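Uncharacterized conserved protein (Methanococcus maripaludis S2, PDB 3C2Q) catalyses the NAD(+)-dependent conversion of L-ornithine to L-proline with release of ammonia. Local coordinates at residues N209-N212 against N216-N219; G229-C234 against Y241-S246. All blocks are in the same frame, centred on the assembly; numbering follows the deposited sequence.

Contact 1: residues N209-N212 against N216-N219; sequences NAIN and NIKN
I211, near the end of helix 203-214, and N216, which leads into helix 217-222, bring their backbones to a CA of I211 to CA of N216 distance of 5.6 Å. Only three residues separate the segments: two consecutive helices are joined by a short connection, and the second starts beside the last turn of the first. The I211 carbonyl O lies 3.5 Å from the N216 backbone N. N216 itself is nearly fully extended, and from I217 onward the chain is helical.

I211 carries most of the contact with one branch. With chi1 at -56°, CG1 lies beside the backbone N, which leaves the CG2 methyl as the branch opposite that N and facing the second segment. CG2 lies against the peptide joining N216 and I217, 3.7 Å from N216 C and 3.8 Å from I217 N. The same methyl touches I217 at CG1, 4.1 Å away, although the CB of I217 points away from the first helix. Around this pair, I178 of helix 171-183 and I253 touch both isoleucines, while M231 and I235 of helix 230-237 cover I217.

The capping bonds belong to the second segment. N216 is an N-cap: its OD1 accepts a bond from N219 N of 2.7 Å, with an N-H...O angle of 162° and the donor nearly in line with the side-chain C=O. I217 N, next to the I211 methyl, is bonded to OD2 of D255. In the first helix, N209 OD1 and N212 ND2 bond to backbone atoms of L22 and S20 of the second subunit.

The chemistry is therefore divided: methyl packing joins the helices, whereas the first-turn N-H groups of I217 and N219 are satisfied by carboxylate and amide oxygens, and the negative charge of D255 would probably interact favourably with this helix start.

Contact 2: residues G229-C234 against Y241-S246; sequences GIMYQC and YVLAGS
M231 and Y241 meet across the helix-to-strand step into the outermost strand, on one edge, of the parallel Rossmann sheet within the chain: helix 230-237 leads into strand 241-244. The axes of helix 230-234 and strand 241-244 approach to 11.1 Å at 138° between their directions.

The aromatic contact dominates. M231, a selenomethionine, bends at chi2 and chi3 to bring its CE methyl over the middle of the Y241 ring, 3.4 Å from the centroid and 4° off the normal. This is a CH-pi contact, and all six ring carbons share it. The SE atom stands farther back above the same face, making the pair a Met-aromatic contact. Y241 has its CG between the backbone N and the carbonyl carbon (chi1 51°), which swings the ring under the methyl.

Apolar packing extends the patch. C234 CB sits 3.8 Å from Y241 CD2, and L243 CD1 reaches M231 CE at 4.2 Å. L243 also rests on I253 and on A169 of the neighbouring strand 166-170.

Hydrogen bonds hold the surroundings. D177 accepts from the N atoms of I230 and M231 at the helix start, which G229 precedes as N-cap. At the far end of the ring, Y241 OH is hydrogen-bonded to D255 OD1.

In the fold
Contact 1 closes before contact 2 opens along the chain, and their centres lie 12 Å apart within the Rossmann-fold region. I217 joins them directly: its CD1 is 3.6 Å from M231 CE, and its CB is 3.6 Å from Y241 OH. D255 ties both together, with one carboxylate oxygen on the backbone of contact 1 and the other on the tyrosine of contact 2. The residues assigned to NAD(+) by similarity are near but not part of either: the side chain of L243 is about 6 Å from that of N171 and about 7 Å from that of H285, while the side chain of I211 is about 8 Å from that of N171. Both contacts also touch the second subunit.

Contact 1: residues N209-N212 against N216-N219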
ATOM      1  N   ASN B 209     -33.576  -4.563   4.828  1.00 22.71           N
ATOM      2  CA  ASN B 209     -34.966  -5.062   5.051  1.00 24.04           C
ATOM      3  C   ASN B 209     -35.962  -3.902   5.072  1.00 23.91           C
ATOM      4  O   ASN B 209     -37.026  -3.962   4.461  1.00 25.20           O
ATOM      5  CB  ASN B 209     -35.030  -5.872   6.345  1.00 23.69           C
ATOM      6  CG  ASN B 209     -36.186  -6.856   6.349  1.00 25.78           C
ATOM      7  OD1 ASN B 209     -36.508  -7.425   5.309  1.00 26.51           O
ATOM      8  ND2 ASN B 209     -36.802  -7.073   7.514  1.00 23.49           N
ATOM      9  N   ALA B 210     -35.575  -2.811   5.717  1.00 24.60           N
ATOM     10  CA  ALA B 210     -36.414  -1.623   5.823  1.00 24.41           C
ATOM     11  C   ALA B 210     -36.683  -0.975   4.475  1.00 24.81           C
ATOM     12  O   ALA B 210     -37.826  -0.556   4.181  1.00 23.33           O
ATOM     13  CB  ALA B 210     -35.805  -0.617   6.837  1.00 24.52           C
ATOM     14  N   ILE B 211     -35.664  -0.939   3.610  1.00 23.54           N
ATOM     15  CA  ILE B 211     -35.840  -0.353   2.293  1.00 22.50           C
ATOM     16  C   ILE B 211     -36.640  -1.300   1.384  1.00 22.92           C
ATOM     17  O   ILE B 211     -37.499  -0.816   0.635  1.00 23.98           O
ATOM     18  CB  ILE B 211     -34.490   0.086   1.602  1.00 23.00           C
ATOM     19  CG1 ILE B 211     -33.709   1.075   2.496  1.00 23.61           C
ATOM     20  CG2 ILE B 211     -34.740   0.730   0.216  1.00 20.60           C
ATOM     21  CD1 ILE B 211     -34.467   2.362   2.834  1.00 22.82           C
ATOM     22  N   ASN B 212     -36.347  -2.602   1.420  1.00 21.52           N
ATOM     23  CA  ASN B 212     -37.143  -3.586   0.704  1.00 23.14           C
ATOM     24  C   ASN B 212     -38.631  -3.455   1.079  1.00 23.90           C
ATOM     25  O   ASN B 212     -39.475  -3.395   0.204  1.00 23.15           O
ATOM     26  CB  ASN B 212     -36.664  -5.002   0.977  1.00 22.51           C
ATOM     27  CG  ASN B 212     -35.374  -5.337   0.214  1.00 24.31           C
ATOM     28  OD1 ASN B 212     -34.911  -4.545  -0.607  1.00 22.20           O
ATOM     29  ND2 ASN B 212     -34.805  -6.494   0.493  1.00 21.10           N
ATOM     30  N   ASN B 216     -38.545   1.172  -2.075  1.00 28.61           N
ATOM     31  CA  ASN B 216     -37.397   1.843  -2.674  1.00 27.99           C
ATOM     32  C   ASN B 216     -36.991   2.935  -1.700  1.00 27.75           C
ATOM     33  O   ASN B 216     -37.648   3.104  -0.649  1.00 26.78           O
ATOM     34  CB  ASN B 216     -37.658   2.373  -4.103  1.00 28.34           C
ATOM     35  CG  ASN B 216     -38.917   3.275  -4.208  1.00 30.49           C
ATOM     36  OD1 ASN B 216     -39.164   4.143  -3.377  1.00 29.05           O
ATOM     37  ND2 ASN B 216     -39.684   3.072  -5.266  1.00 30.09           N
ATOM     38  N   ILE B 217     -35.889   3.630  -2.000  1.00 26.19           N
ATOM     39  CA  ILE B 217     -35.422   4.722  -1.136  1.00 25.74           C
ATOM     40  C   ILE B 217     -36.436   5.881  -1.043  1.00 26.99           C
ATOM     41  O   ILE B 217     -36.759   6.342   0.071  1.00 26.77           O
ATOM     42  CB  ILE B 217     -34.036   5.244  -1.574  1.00 25.19           C
ATOM     43  CG1 ILE B 217     -32.981   4.150  -1.313  1.00 23.38           C
ATOM     44  CG2 ILE B 217     -33.686   6.568  -0.851  1.00 23.45           C
ATOM     45  CD1 ILE B 217     -31.649   4.468  -1.927  1.00 24.81           C
ATOM     46  N   LYS B 218     -36.923   6.333  -2.197  1.00 26.84           N
ATOM     47  CA  LYS B 218     -37.928   7.412  -2.248  1.00 28.27           C
ATOM     48  C   LYS B 218     -39.138   7.155  -1.343  1.00 27.67           C
ATOM     49  O   LYS B 218     -39.543   8.041  -0.593  1.00 28.00           O
ATOM     50  CB  LYS B 218     -38.354   7.678  -3.684  1.00 28.50           C
ATOM     51  CG  LYS B 218     -39.383   8.825  -3.838  1.00 32.59           C
ATOM     52  CD  LYS B 218     -39.550   9.179  -5.301  1.00 39.44           C
ATOM     53  CE  LYS B 218     -40.370  10.450  -5.500  1.00 45.00           C
ATOM     54  NZ  LYS B 218     -40.319  10.913  -6.942  1.00 48.30           N
ATOM     55  N   ASN B 219     -39.685   5.942  -1.391  1.00 28.19           N
ATOM     56  CA  ASN B 219     -40.813   5.558  -0.526  1.00 28.57           C
ATOM     57  C   ASN B 219     -40.468   5.620   0.949  1.00 28.84           C
ATOM     58  O   ASN B 219     -41.297   6.027   1.776  1.00 28.77           O
ATOM     59  CB  ASN B 219     -41.291   4.140  -0.830  1.00 28.36           C
ATOM     60  CG  ASN B 219     -42.045   4.041  -2.142  1.00 27.98           C
ATOM     61  OD1 ASN B 219     -42.263   5.036  -2.811  1.00 27.64           O
ATOM     62  ND2 ASN B 219     -42.424   2.821  -2.517  1.00 26.52           N
TER

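Contact 2: residues G229-C234 against Y241-S246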
ATOM      1  N   GLY B 229     -29.145  11.720   5.844  1.00 21.70           N
ATOM      2  CA  GLY B 229     -28.051  11.001   5.176  1.00 19.89           C
ATOM      3  C   GLY B 229     -27.958  11.375   3.702  1.00 21.12           C
ATOM      4  O   GLY B 229     -28.674  12.259   3.187  1.00 20.47           O
ATOM      5  N   ILE B 230     -27.041  10.711   3.006  1.00 19.94           N
ATOM      6  CA  ILE B 230     -26.747  11.035   1.615  1.00 18.35           C
ATOM      7  C   ILE B 230     -27.938  10.738   0.695  1.00 19.41           C
ATOM      8  O   ILE B 230     -28.315  11.589  -0.104  1.00 19.94           O
ATOM      9  CB  ILE B 230     -25.496  10.251   1.125  1.00 18.34           C
ATOM     10  CG1 ILE B 230     -24.243  10.661   1.910  1.00 17.05           C
ATOM     11  CG2 ILE B 230     -25.310  10.467  -0.393  1.00 19.29           C
ATOM     12  CD1 ILE B 230     -23.139   9.501   1.965  1.00 16.96           C
HETATM   13  N   MSE B 231     -28.494   9.536   0.776  1.00 19.67           N
HETATM   14  CA  MSE B 231     -29.578   9.126  -0.118  1.00 21.80           C
HETATM   15  C   MSE B 231     -30.827   9.992   0.176  1.00 21.71           C
HETATM   16  O   MSE B 231     -31.493  10.451  -0.752  1.00 22.48           O
HETATM   17  CB  MSE B 231     -29.915   7.637   0.070  1.00 21.37           C
HETATM   18  CG  MSE B 231     -28.712   6.669  -0.050  1.00 25.18           C
HETATM   19 SE   MSE B 231     -27.684   7.121  -1.685  1.00 41.02          SE
HETATM   20  CE  MSE B 231     -28.956   6.589  -2.939  1.00 22.56           C
ATOM     21  N   TYR B 232     -31.098  10.227   1.457  1.00 21.93           N
ATOM     22  CA  TYR B 232     -32.140  11.193   1.869  1.00 23.17           C
ATOM     23  C   TYR B 232     -31.971  12.566   1.206  1.00 23.73           C
ATOM     24  O   TYR B 232     -32.905  13.095   0.592  1.00 25.16           O
ATOM     25  CB  TYR B 232     -32.171  11.328   3.388  1.00 23.19           C
ATOM     26  CG  TYR B 232     -33.075  12.443   3.900  1.00 24.29           C
ATOM     27  CD1 TYR B 232     -34.436  12.209   4.149  1.00 23.73           C
ATOM     28  CD2 TYR B 232     -32.567  13.725   4.138  1.00 22.74           C
ATOM     29  CE1 TYR B 232     -35.271  13.247   4.630  1.00 24.36           C
ATOM     30  CE2 TYR B 232     -33.397  14.772   4.622  1.00 23.41           C
ATOM     31  CZ  TYR B 232     -34.746  14.509   4.861  1.00 25.55           C
ATOM     32  OH  TYR B 232     -35.562  15.526   5.324  1.00 28.14           O
ATOM     33  N   GLN B 233     -30.785  13.147   1.297  1.00 23.11           N
ATOM     34  CA  GLN B 233     -30.565  14.421   0.663  1.00 22.97           C
ATOM     35  C   GLN B 233     -30.716  14.384  -0.856  1.00 23.06           C
ATOM     36  O   GLN B 233     -31.111  15.399  -1.448  1.00 22.26           O
ATOM     37  CB  GLN B 233     -29.235  15.046   1.050  1.00 22.69           C
ATOM     38  CG  GLN B 233     -29.167  15.433   2.530  1.00 23.16           C
ATOM     39  CD  GLN B 233     -30.097  16.581   2.920  1.00 24.16           C
ATOM     40  OE1 GLN B 233     -30.583  17.338   2.069  1.00 25.44           O
ATOM     41  NE2 GLN B 233     -30.344  16.706   4.226  1.00 23.55           N
ATOM     42  N   CYS B 234     -30.385  13.256  -1.479  1.00 22.33           N
ATOM     43  CA  CYS B 234     -30.593  13.127  -2.930  1.00 23.25           C
ATOM     44  C   CYS B 234     -32.094  13.181  -3.251  1.00 24.08           C
ATOM     45  O   CYS B 234     -32.501  13.864  -4.196  1.00 24.24           O
ATOM     46  CB  CYS B 234     -29.985  11.830  -3.485  1.00 22.52           C
ATOM     47  SG  CYS B 234     -28.157  11.883  -3.562  1.00 24.66           S
ATOM     48  N   TYR B 241     -29.170   9.542  -8.791  1.00 26.55           N
ATOM     49  CA  TYR B 241     -28.090   8.628  -8.446  1.00 26.58           C
ATOM     50  C   TYR B 241     -28.221   7.383  -9.288  1.00 26.94           C
ATOM     51  O   TYR B 241     -29.313   7.078  -9.822  1.00 27.35           O
ATOM     52  CB  TYR B 241     -28.071   8.297  -6.948  1.00 26.44           C
ATOM     53  CG  TYR B 241     -29.401   7.844  -6.375  1.00 25.98           C
ATOM     54  CD1 TYR B 241     -29.789   6.516  -6.446  1.00 23.85           C
ATOM     55  CD2 TYR B 241     -30.252   8.752  -5.725  1.00 26.50           C
ATOM     56  CE1 TYR B 241     -31.005   6.088  -5.926  1.00 26.49           C
ATOM     57  CE2 TYR B 241     -31.465   8.336  -5.188  1.00 26.73           C
ATOM     58  CZ  TYR B 241     -31.839   7.005  -5.307  1.00 26.84           C
ATOM     59  OH  TYR B 241     -33.027   6.574  -4.786  1.00 26.97           O
ATOM     60  N   VAL B 242     -27.114   6.667  -9.429  1.00 25.11           N
ATOM     61  CA  VAL B 242     -27.128   5.416 -10.135  1.00 24.83           C
ATOM     62  C   VAL B 242     -26.445   4.438  -9.203  1.00 24.33           C
ATOM     63  O   VAL B 242     -25.284   4.652  -8.852  1.00 24.58           O
ATOM     64  CB  VAL B 242     -26.347   5.525 -11.484  1.00 25.46           C
ATOM     65  CG1 VAL B 242     -26.313   4.192 -12.202  1.00 25.39           C
ATOM     66  CG2 VAL B 242     -26.919   6.624 -12.389  1.00 26.04           C
ATOM     67  N   LEU B 243     -27.157   3.404  -8.769  1.00 23.06           N
ATOM     68  CA  LEU B 243     -26.575   2.391  -7.920  1.00 23.07           C
ATOM     69  C   LEU B 243     -26.394   1.138  -8.756  1.00 23.43           C
ATOM     70  O   LEU B 243     -27.385   0.507  -9.175  1.00 23.45           O
ATOM     71  CB  LEU B 243     -27.472   2.102  -6.697  1.00 22.24           C
ATOM     72  CG  LEU B 243     -27.809   3.274  -5.771  1.00 21.53           C
ATOM     73  CD1 LEU B 243     -28.685   2.747  -4.618  1.00 20.47           C
ATOM     74  CD2 LEU B 243     -26.533   3.979  -5.258  1.00 18.30           C
ATOM     75  N   ALA B 244     -25.135   0.782  -9.023  1.00 22.16           N
ATOM     76  CA  ALA B 244     -24.830  -0.383  -9.846  1.00 21.53           C
ATOM     77  C   ALA B 244     -24.723  -1.606  -8.957  1.00 21.69           C
ATOM     78  O   ALA B 244     -24.011  -1.579  -7.957  1.00 22.31           O
ATOM     79  CB  ALA B 244     -23.535  -0.158 -10.623  1.00 21.97           C
ATOM     80  N   GLY B 245     -25.458  -2.663  -9.307  1.00 20.82           N
ATOM     81  CA  GLY B 245     -25.374  -3.945  -8.609  1.00 21.54           C
ATOM     82  C   GLY B 245     -24.034  -4.621  -8.844  1.00 22.70           C
ATOM     83  O   GLY B 245     -23.358  -4.341  -9.838  1.00 22.67           O
ATOM     84  N   SER B 246     -23.630  -5.471  -7.905  1.00 23.04           N
ATOM     85  CA  SER B 246     -22.378  -6.201  -8.041  1.00 23.16           C
ATOM     86  C   SER B 246     -22.600  -7.609  -7.539  1.00 23.19           C
ATOM     87  O   SER B 246     -23.542  -7.864  -6.764  1.00 23.00           O
ATOM     88  CB  SER B 246     -21.262  -5.487  -7.273  1.00 23.87           C
ATOM     89  OG  SER B 246     -20.731  -6.282  -6.231  1.00 23.89           O
TER